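Side-chain contacts in DNA repair protein PprA (Deinococcus deserti, PDB 6MC8), which binds DNA and takes part in the repair of radiation-induced damage, forms dimers and filaments, and is implicated in genome segregation: residues 153-156 and 157-161; 245-248 and 249-253; 286-289 and 290-294. The protein carries 2 engineered substitutions. All coordinates share one frame; numbering follows the deposited sequence.

Contact 1. Residues 153-156 and 157-161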
ATOM      1  N   PRO A 153      23.262   5.245  -3.539  1.00 47.22           N
ATOM      2  CA  PRO A 153      24.047   5.327  -2.297  1.00 48.22           C
ATOM      3  C   PRO A 153      23.754   6.522  -1.390  1.00 56.22           C
ATOM      4  O   PRO A 153      24.595   7.398  -1.197  1.00 67.46           O
ATOM      5  CB  PRO A 153      25.487   5.379  -2.808  1.00 51.68           C
ATOM      6  CG  PRO A 153      25.452   4.769  -4.123  1.00 56.74           C
ATOM      7  CD  PRO A 153      24.161   5.198  -4.707  1.00 48.23           C
ATOM      8  N   GLY A 154      22.557   6.539  -0.806  1.00 51.77           N
ATOM      9  CA  GLY A 154      22.193   7.540   0.172  1.00 52.64           C
ATOM     10  C   GLY A 154      21.253   6.966   1.215  1.00 53.00           C
ATOM     11  O   GLY A 154      21.011   5.759   1.270  1.00 50.12           O
ATOM     12  N   LEU A 155      20.742   7.864   2.051  1.00 55.01           N
ATOM     13  CA  LEU A 155      19.712   7.527   3.022  1.00 56.14           C
ATOM     14  C   LEU A 155      18.466   8.384   2.806  1.00 49.02           C
ATOM     15  O   LEU A 155      17.522   8.321   3.599  1.00 40.72           O
ATOM     16  CB  LEU A 155      20.280   7.672   4.442  1.00 49.52           C
ATOM     17  CG  LEU A 155      19.641   6.990   5.657  1.00 42.65           C
ATOM     18  CD1 LEU A 155      19.700   5.493   5.490  1.00 34.25           C
ATOM     19  CD2 LEU A 155      20.342   7.393   6.931  1.00 40.52           C
ATOM     20  N   GLY A 156      18.432   9.153   1.715  1.00 47.40           N
ATOM     21  CA  GLY A 156      17.329  10.073   1.491  1.00 43.41           C
ATOM     22  C   GLY A 156      16.101   9.393   0.920  1.00 40.32           C
ATOM     23  O   GLY A 156      14.972   9.832   1.154  1.00 40.88           O
ATOM     24  N   GLN A 157      16.307   8.332   0.138  1.00 39.15           N
ATOM     25  CA  GLN A 157      15.190   7.497  -0.295  1.00 33.46           C
ATOM     26  C   GLN A 157      14.520   6.813   0.887  1.00 35.76           C
ATOM     27  O   GLN A 157      13.294   6.842   1.015  1.00 34.65           O
ATOM     28  CB  GLN A 157      15.662   6.459  -1.310  1.00 29.42           C
ATOM     29  CG  GLN A 157      15.738   6.936  -2.743  1.00 37.70           C
ATOM     30  CD  GLN A 157      16.383   5.915  -3.649  1.00 37.80           C
ATOM     31  OE1 GLN A 157      17.072   5.023  -3.186  1.00 44.97           O
ATOM     32  NE2 GLN A 157      16.099   5.996  -4.932  1.00 34.05           N
ATOM     33  N   LEU A 158      15.313   6.214   1.775  1.00 39.19           N
ATOM     34  CA  LEU A 158      14.754   5.462   2.893  1.00 33.55           C
ATOM     35  C   LEU A 158      14.111   6.375   3.924  1.00 35.86           C
ATOM     36  O   LEU A 158      13.198   5.954   4.635  1.00 33.60           O
ATOM     37  CB  LEU A 158      15.838   4.609   3.544  1.00 30.74           C
ATOM     38  CG  LEU A 158      16.302   3.419   2.717  1.00 36.04           C
ATOM     39  CD1 LEU A 158      17.533   2.796   3.321  1.00 33.05           C
ATOM     40  CD2 LEU A 158      15.183   2.403   2.633  1.00 32.34           C
ATOM     41  N   ARG A 159      14.563   7.625   4.015  1.00 39.10           N
ATOM     42  CA  ARG A 159      14.011   8.543   5.005  1.00 36.43           C
ATOM     43  C   ARG A 159      12.578   8.926   4.666  1.00 35.50           C
ATOM     44  O   ARG A 159      11.724   9.021   5.550  1.00 41.08           O
ATOM     45  CB  ARG A 159      14.898   9.781   5.119  1.00 38.92           C
ATOM     46  CG  ARG A 159      14.459  10.764   6.178  1.00 40.62           C
ATOM     47  CD  ARG A 159      15.478  11.861   6.353  1.00 37.31           C
ATOM     48  NE  ARG A 159      16.711  11.343   6.934  1.00 45.43           N
ATOM     49  CZ  ARG A 159      16.913  11.197   8.239  1.00 53.89           C
ATOM     50  NH1 ARG A 159      15.966  11.543   9.097  1.00 49.89           N
ATOM     51  NH2 ARG A 159      18.064  10.718   8.686  1.00 48.99           N
ATOM     52  N   VAL A 160      12.287   9.113   3.381  1.00 32.03           N
ATOM     53  CA  VAL A 160      10.931   9.462   2.977  1.00 34.78           C
ATOM     54  C   VAL A 160      10.033   8.228   2.996  1.00 32.27           C
ATOM     55  O   VAL A 160       8.851   8.311   3.350  1.00 37.54           O
ATOM     56  CB  VAL A 160      10.965  10.146   1.597  1.00 33.90           C
ATOM     57  CG1 VAL A 160       9.578  10.525   1.128  1.00 34.27           C
ATOM     58  CG2 VAL A 160      11.853  11.369   1.640  1.00 29.30           C
ATOM     59  N   LEU A 161      10.584   7.063   2.653  1.00 29.02           N
ATOM     60  CA  LEU A 161       9.792   5.834   2.631  1.00 32.98           C
ATOM     61  C   LEU A 161       9.408   5.388   4.039  1.00 32.20           C
ATOM     62  O   LEU A 161       8.313   4.861   4.257  1.00 27.89           O
ATOM     63  CB  LEU A 161      10.565   4.730   1.908  1.00 32.12           C
ATOM     64  CG  LEU A 161      10.783   4.862   0.401  1.00 30.73           C
ATOM     65  CD1 LEU A 161      11.800   3.851  -0.071  1.00 28.69           C
ATOM     66  CD2 LEU A 161       9.493   4.691  -0.356  1.00 29.13           C
TER
HETATM   67  O   HOH W   1      18.390   5.724   0.691  1.00 40.44           O
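Arg159 reaches back over the turn it has just left and brings its two ends close to Leu155. Its CB sits 3.4 Å from Leu155 O, and Gly156 O lies a little farther from the same carbon. CG continues anti to the backbone N (chi1 -177°), and past CD the chain bends at chi3 (-68°), which swings the guanidinium to the Leu155 side chain. There NH2 is 4.4 Å from Leu155 CD2, a loose contact of the methyl with the guanidinium, neither over its face nor at its edge. NH1 faces Glu163 as a long, weak ion pair, and the side chain also touches Val274.

Leu155 is the N-cap residue of helix 156-163, and its hydrocarbon side chain cannot cap the N-H groups of the first turn. Its carbonyl takes a bond from Arg159 N at 3.1 Å, weak because the N-H...O angle is only 135°. Leu158 N, one residue earlier, donates instead to a water at 3.3 Å; this water in turn gives a weak bond to Gly154 O, tying the incoming loop to the open end of the helix.

On the apolar side, Leu155 CD1 meets Leu158 CD1 at 4.1 Å, the two side chains crossing at about a right angle, and both leucines rest on Trp277 of helix 274-304. Gly156 O is approached by Val160 CG2 at 3.5 Å, while Val160 also packs against Val160 of the second subunit, placing this helix at the dimer interface.

Contact 2. Residues 245-248 and 249-253; sequences AGDA and LNQLP
Leu249 N donates to Ala245 O at 2.9 Å (N-H...O angle 144°), and Asn250 N donates to Gly246 O at 3.1 Å. These two i to i+4 bonds belong to the last part of the short helix 245-250. The next carbonyl, Asp247 O, receives a side chain: Gln251 NE2 donates to it at 3.5 Å, a weak but fairly straight bond (155°). The first torsion of the glutamine, with CG beside the backbone N, sets CG against Asp247 O, and the bend at chi2 (-58°) turns the amide back to the same oxygen. Nearby, Asp247 OD1 is 3.9 Å from Gln251 NE2, with the carboxylate and amide planes well inclined to each other.

Between this helix and the loop that leads on to Pro253, Leu252 N bonds to Leu249 O, three residues back, a tighter closure than the i to i+4 bonds before it. That turn carries Leu252 CG to 3.4 Å from Ala248 O, with both methyls farther off on the same side of the oxygen. Asn250 O is bonded to His256 farther along the loop.

Leu249 CB lies 3.4 Å from Ala245 O, the oxygen that accepts its own N-H. Its side chain reaches Leu303 and Leu307, while Leu252 meets Val302 and Leu307, pressing the helix and the residues after it against the C-terminal end of the chain.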
ATOM      1  N   ALA A 245      28.566 -42.636   9.596  1.00 34.60           N
ATOM      2  CA  ALA A 245      28.405 -41.343  10.251  1.00 30.56           C
ATOM      3  C   ALA A 245      27.872 -40.301   9.279  1.00 34.79           C
ATOM      4  O   ALA A 245      27.109 -39.412   9.670  1.00 38.47           O
ATOM      5  CB  ALA A 245      29.730 -40.887  10.850  1.00 32.86           C
ATOM      6  N   GLY A 246      28.262 -40.398   8.007  1.00 33.81           N
ATOM      7  CA  GLY A 246      27.714 -39.502   7.005  1.00 29.19           C
ATOM      8  C   GLY A 246      26.277 -39.833   6.658  1.00 30.61           C
ATOM      9  O   GLY A 246      25.509 -38.957   6.258  1.00 35.23           O
ATOM     10  N   ASP A 247      25.901 -41.105   6.789  1.00 34.00           N
ATOM     11  CA  ASP A 247      24.498 -41.486   6.669  1.00 28.62           C
ATOM     12  C   ASP A 247      23.688 -40.975   7.850  1.00 35.08           C
ATOM     13  O   ASP A 247      22.532 -40.570   7.687  1.00 32.66           O
ATOM     14  CB  ASP A 247      24.375 -43.002   6.555  1.00 28.95           C
ATOM     15  CG  ASP A 247      22.939 -43.468   6.484  1.00 34.10           C
ATOM     16  OD1 ASP A 247      22.288 -43.258   5.443  1.00 39.14           O
ATOM     17  OD2 ASP A 247      22.463 -44.055   7.474  1.00 29.63           O
ATOM     18  N   ALA A 248      24.276 -40.992   9.046  1.00 31.96           N
ATOM     19  CA  ALA A 248      23.586 -40.472  10.218  1.00 30.29           C
ATOM     20  C   ALA A 248      23.480 -38.957  10.158  1.00 28.91           C
ATOM     21  O   ALA A 248      22.517 -38.373  10.661  1.00 32.05           O
ATOM     22  CB  ALA A 248      24.307 -40.915  11.489  1.00 26.52           C
ATOM     23  N   LEU A 249      24.449 -38.304   9.557  1.00 27.33           N
ATOM     24  CA  LEU A 249      24.411 -36.840   9.366  1.00 27.22           C
ATOM     25  C   LEU A 249      23.301 -36.475   8.375  1.00 29.10           C
ATOM     26  O   LEU A 249      22.696 -35.490   8.551  1.00 30.13           O
ATOM     27  CB  LEU A 249      25.793 -36.384   8.905  1.00 31.08           C
ATOM     28  CG  LEU A 249      25.984 -34.891   8.674  1.00 31.45           C
ATOM     29  CD1 LEU A 249      25.798 -34.125   9.947  1.00 26.34           C
ATOM     30  CD2 LEU A 249      27.344 -34.609   8.107  1.00 24.98           C
ATOM     31  N   ASN A 250      23.083 -37.293   7.360  1.00 31.78           N
ATOM     32  CA  ASN A 250      22.058 -37.069   6.314  1.00 32.44           C
ATOM     33  C   ASN A 250      20.629 -37.084   6.851  1.00 31.23           C
ATOM     34  O   ASN A 250      19.821 -36.487   6.239  1.00 30.44           O
ATOM     35  CB  ASN A 250      22.297 -37.880   5.050  1.00 34.48           C
ATOM     36  CG  ASN A 250      22.181 -36.997   3.836  1.00 45.97           C
ATOM     37  OD1 ASN A 250      22.967 -36.069   3.663  1.00 43.53           O
ATOM     38  ND2 ASN A 250      21.180 -37.255   3.020  1.00 46.02           N
ATOM     39  N   GLN A 251      20.347 -37.833   7.906  1.00 34.73           N
ATOM     40  CA  GLN A 251      19.005 -37.859   8.526  1.00 26.63           C
ATOM     41  C   GLN A 251      18.839 -36.656   9.441  1.00 27.19           C
ATOM     42  O   GLN A 251      17.787 -36.489   9.957  1.00 33.72           O
ATOM     43  CB  GLN A 251      18.803 -39.095   9.382  1.00 29.33           C
ATOM     44  CG  GLN A 251      19.240 -40.384   8.739  1.00 37.55           C
ATOM     45  CD  GLN A 251      18.538 -40.661   7.439  1.00 37.26           C
ATOM     46  OE1 GLN A 251      17.336 -40.575   7.335  1.00 40.61           O
ATOM     47  NE2 GLN A 251      19.303 -41.016   6.437  1.00 38.51           N
ATOM     48  N   LEU A 252      19.878 -35.887   9.668  1.00 25.45           N
ATOM     49  CA  LEU A 252      19.743 -34.743  10.545  1.00 24.48           C
ATOM     50  C   LEU A 252      19.265 -33.523   9.758  1.00 25.06           C
ATOM     51  O   LEU A 252      19.592 -33.370   8.580  1.00 22.24           O
ATOM     52  CB  LEU A 252      21.074 -34.433  11.217  1.00 20.05           C
ATOM     53  CG  LEU A 252      21.671 -35.485  12.150  1.00 22.60           C
ATOM     54  CD1 LEU A 252      23.016 -35.014  12.643  1.00 22.90           C
ATOM     55  CD2 LEU A 252      20.758 -35.798  13.316  1.00 21.84           C
ATOM     56  N   PRO A 253      18.486 -32.638  10.391  1.00 24.94           N
ATOM     57  CA  PRO A 253      18.094 -31.393   9.714  1.00 18.85           C
ATOM     58  C   PRO A 253      19.237 -30.424   9.524  1.00 20.68           C
ATOM     59  O   PRO A 253      19.111 -29.484   8.735  1.00 25.35           O
ATOM     60  CB  PRO A 253      17.018 -30.818  10.641  1.00 17.28           C
ATOM     61  CG  PRO A 253      17.333 -31.383  11.960  1.00 19.35           C
ATOM     62  CD  PRO A 253      17.861 -32.753  11.717  1.00 21.26           C
TER

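Contact 3. Residues 286-289 and 290-294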
ATOM      1  N   GLU A 286      24.015  -8.206  13.708  1.00 28.69           N
ATOM      2  CA  GLU A 286      24.577  -8.885  14.872  1.00 25.82           C
ATOM      3  C   GLU A 286      23.882 -10.213  15.139  1.00 25.71           C
ATOM      4  O   GLU A 286      24.510 -11.160  15.618  1.00 30.18           O
ATOM      5  CB  GLU A 286      24.492  -7.984  16.105  1.00 29.56           C
ATOM      6  CG  GLU A 286      25.538  -6.888  16.159  1.00 44.30           C
ATOM      7  CD  GLU A 286      26.926  -7.421  16.494  1.00 57.74           C
ATOM      8  OE1 GLU A 286      27.024  -8.378  17.289  1.00 53.63           O
ATOM      9  OE2 GLU A 286      27.919  -6.889  15.959  1.00 60.05           O
ATOM     10  N   THR A 287      22.585 -10.298  14.842  1.00 25.01           N
ATOM     11  CA  THR A 287      21.874 -11.560  15.018  1.00 22.73           C
ATOM     12  C   THR A 287      22.307 -12.575  13.967  1.00 29.40           C
ATOM     13  O   THR A 287      22.494 -13.754  14.279  1.00 31.45           O
ATOM     14  CB  THR A 287      20.362 -11.325  14.967  1.00 27.04           C
ATOM     15  OG1 THR A 287      19.997 -10.363  15.958  1.00 22.37           O
ATOM     16  CG2 THR A 287      19.602 -12.600  15.248  1.00 20.50           C
ATOM     17  N   LEU A 288      22.520 -12.124  12.727  1.00 24.05           N
ATOM     18  CA  LEU A 288      22.960 -13.030  11.670  1.00 24.68           C
ATOM     19  C   LEU A 288      24.383 -13.520  11.904  1.00 26.78           C
ATOM     20  O   LEU A 288      24.684 -14.694  11.665  1.00 27.67           O
ATOM     21  CB  LEU A 288      22.852 -12.349  10.305  1.00 22.08           C
ATOM     22  CG  LEU A 288      23.317 -13.187   9.113  1.00 20.59           C
ATOM     23  CD1 LEU A 288      22.481 -14.437   8.974  1.00 18.61           C
ATOM     24  CD2 LEU A 288      23.302 -12.388   7.838  1.00 26.39           C
ATOM     25  N   ASP A 289      25.267 -12.639  12.375  1.00 31.89           N
ATOM     26  CA  ASP A 289      26.654 -13.032  12.601  1.00 28.16           C
ATOM     27  C   ASP A 289      26.765 -14.008  13.762  1.00 26.41           C
ATOM     28  O   ASP A 289      27.577 -14.937  13.727  1.00 31.23           O
ATOM     29  CB  ASP A 289      27.529 -11.803  12.850  1.00 27.99           C
ATOM     30  CG  ASP A 289      27.733 -10.969  11.605  1.00 37.14           C
ATOM     31  OD1 ASP A 289      27.622 -11.520  10.495  1.00 34.45           O
ATOM     32  OD2 ASP A 289      28.028  -9.766  11.738  1.00 36.67           O
ATOM     33  N   GLU A 290      25.939 -13.829  14.790  1.00 25.91           N
ATOM     34  CA  GLU A 290      26.006 -14.724  15.938  1.00 32.08           C
ATOM     35  C   GLU A 290      25.367 -16.075  15.639  1.00 26.97           C
ATOM     36  O   GLU A 290      25.886 -17.114  16.062  1.00 29.71           O
ATOM     37  CB  GLU A 290      25.364 -14.065  17.162  1.00 24.63           C
ATOM     38  CG  GLU A 290      25.325 -14.959  18.392  1.00 32.23           C
ATOM     39  CD  GLU A 290      26.704 -15.418  18.853  1.00 46.06           C
ATOM     40  OE1 GLU A 290      27.684 -14.653  18.733  1.00 48.66           O
ATOM     41  OE2 GLU A 290      26.813 -16.576  19.305  1.00 44.80           O
ATOM     42  N   LEU A 291      24.260 -16.085  14.891  1.00 22.01           N
ATOM     43  CA  LEU A 291      23.598 -17.342  14.553  1.00 21.08           C
ATOM     44  C   LEU A 291      24.447 -18.200  13.628  1.00 28.95           C
ATOM     45  O   LEU A 291      24.416 -19.430  13.713  1.00 27.34           O
ATOM     46  CB  LEU A 291      22.240 -17.069  13.919  1.00 21.02           C
ATOM     47  CG  LEU A 291      21.115 -16.643  14.849  1.00 22.63           C
ATOM     48  CD1 LEU A 291      19.991 -16.121  14.010  1.00 19.69           C
ATOM     49  CD2 LEU A 291      20.651 -17.811  15.679  1.00 20.39           C
ATOM     50  N   GLN A 292      25.224 -17.569  12.752  1.00 28.37           N
ATOM     51  CA  GLN A 292      26.104 -18.332  11.878  1.00 25.57           C
ATOM     52  C   GLN A 292      27.349 -18.808  12.618  1.00 25.16           C
ATOM     53  O   GLN A 292      27.877 -19.881  12.315  1.00 25.07           O
ATOM     54  CB  GLN A 292      26.471 -17.500  10.652  1.00 18.24           C
ATOM     55  CG  GLN A 292      25.338 -17.383   9.656  1.00 21.46           C
ATOM     56  CD  GLN A 292      25.675 -16.514   8.466  1.00 20.03           C
ATOM     57  OE1 GLN A 292      26.670 -15.797   8.462  1.00 24.63           O
ATOM     58  NE2 GLN A 292      24.868 -16.611   7.429  1.00 17.85           N
ATOM     59  N   LYS A 293      27.831 -18.033  13.590  1.00 26.28           N
ATOM     60  CA  LYS A 293      28.971 -18.492  14.375  1.00 28.34           C
ATOM     61  C   LYS A 293      28.557 -19.554  15.382  1.00 31.73           C
ATOM     62  O   LYS A 293      29.335 -20.465  15.680  1.00 36.95           O
ATOM     63  CB  LYS A 293      29.660 -17.318  15.072  1.00 25.52           C
ATOM     64  CG  LYS A 293      30.479 -16.455  14.133  1.00 32.41           C
ATOM     65  CD  LYS A 293      31.356 -15.462  14.871  1.00 36.47           C
ATOM     66  CE  LYS A 293      30.564 -14.293  15.408  1.00 40.55           C
ATOM     67  NZ  LYS A 293      31.451 -13.272  16.025  1.00 49.98           N
ATOM     68  N   ALA A 294      27.334 -19.463  15.910  1.00 31.62           N
ATOM     69  CA  ALA A 294      26.833 -20.524  16.778  1.00 28.56           C
ATOM     70  C   ALA A 294      26.515 -21.776  15.978  1.00 28.18           C
ATOM     71  O   ALA A 294      26.549 -22.890  16.513  1.00 33.44           O
ATOM     72  CB  ALA A 294      25.601 -20.052  17.544  1.00 20.14           C
TER
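Leu288 and Gln292, one turn apart on helix 274-304, cross at a slant, CD1 of the leucine 3.6 Å from Gln292 NE2. The backbone between them is fully helical. Glu286 O, Thr287 O, Leu288 O and Asp289 O each accept the N-H four residues on, the bond from Leu291 N to Thr287 O being 3.0 Å long with an N-H...O angle of 158°.

Gln292 has both ends of its amide occupied: OE1 accepts from Arg196 NH1, and NE2 donates to Val259 O. Extended beyond CG (chi2 178°), the chain carries the amide beside the Leu288 methyl and out to these partners. Asp289 OD1 forms a salt bridge with Arg196 NH2, so neighbouring nitrogens of one guanidinium are gripped from two successive turns. With an alanine here in place of Gln292, Val259 O would probably lose this donor and Arg196 NH1 its acceptor, leaving the guanidinium held on this side by Asp289 and freer to turn.

Thr287 OG1 is bonded to Glu283 O, leaving its CG2 to pack 3.8 Å from Leu291 CD1, the two side chains side by side. Lys293 runs its aliphatic part over Asp289 O, CE at 3.5 Å, but its NZ stays 6.5 Å from Asp289 OD2. Given that separation and the salt bridge, the charge of Asp289 is likely to be spent mainly on Arg196 and not on Lys293, and the helix is joined to the loops around Arg196 and Val259 by polar bonds flanking a leucine.

How the contacts relate
The three contacts follow one another along the chain and are strung out along helix 274-304. Contact 1 packs on the start of that helix through Trp277 and Val274, contact 3 is a little over two turns of its middle, and contact 2 rests near its end on Val302 and Leu303. Contacts 1 and 2 lie on opposite sides of the chain's centre, their own centres 46 Å apart. Contact 3 lies 27 Å from contact 1 and 24 Å from contact 2, centre to centre, and none of the three touches another. In the dimer, contact 1 alone meets the second subunit, and contact 3 is the most central, about 11 Å from the centre of the chain.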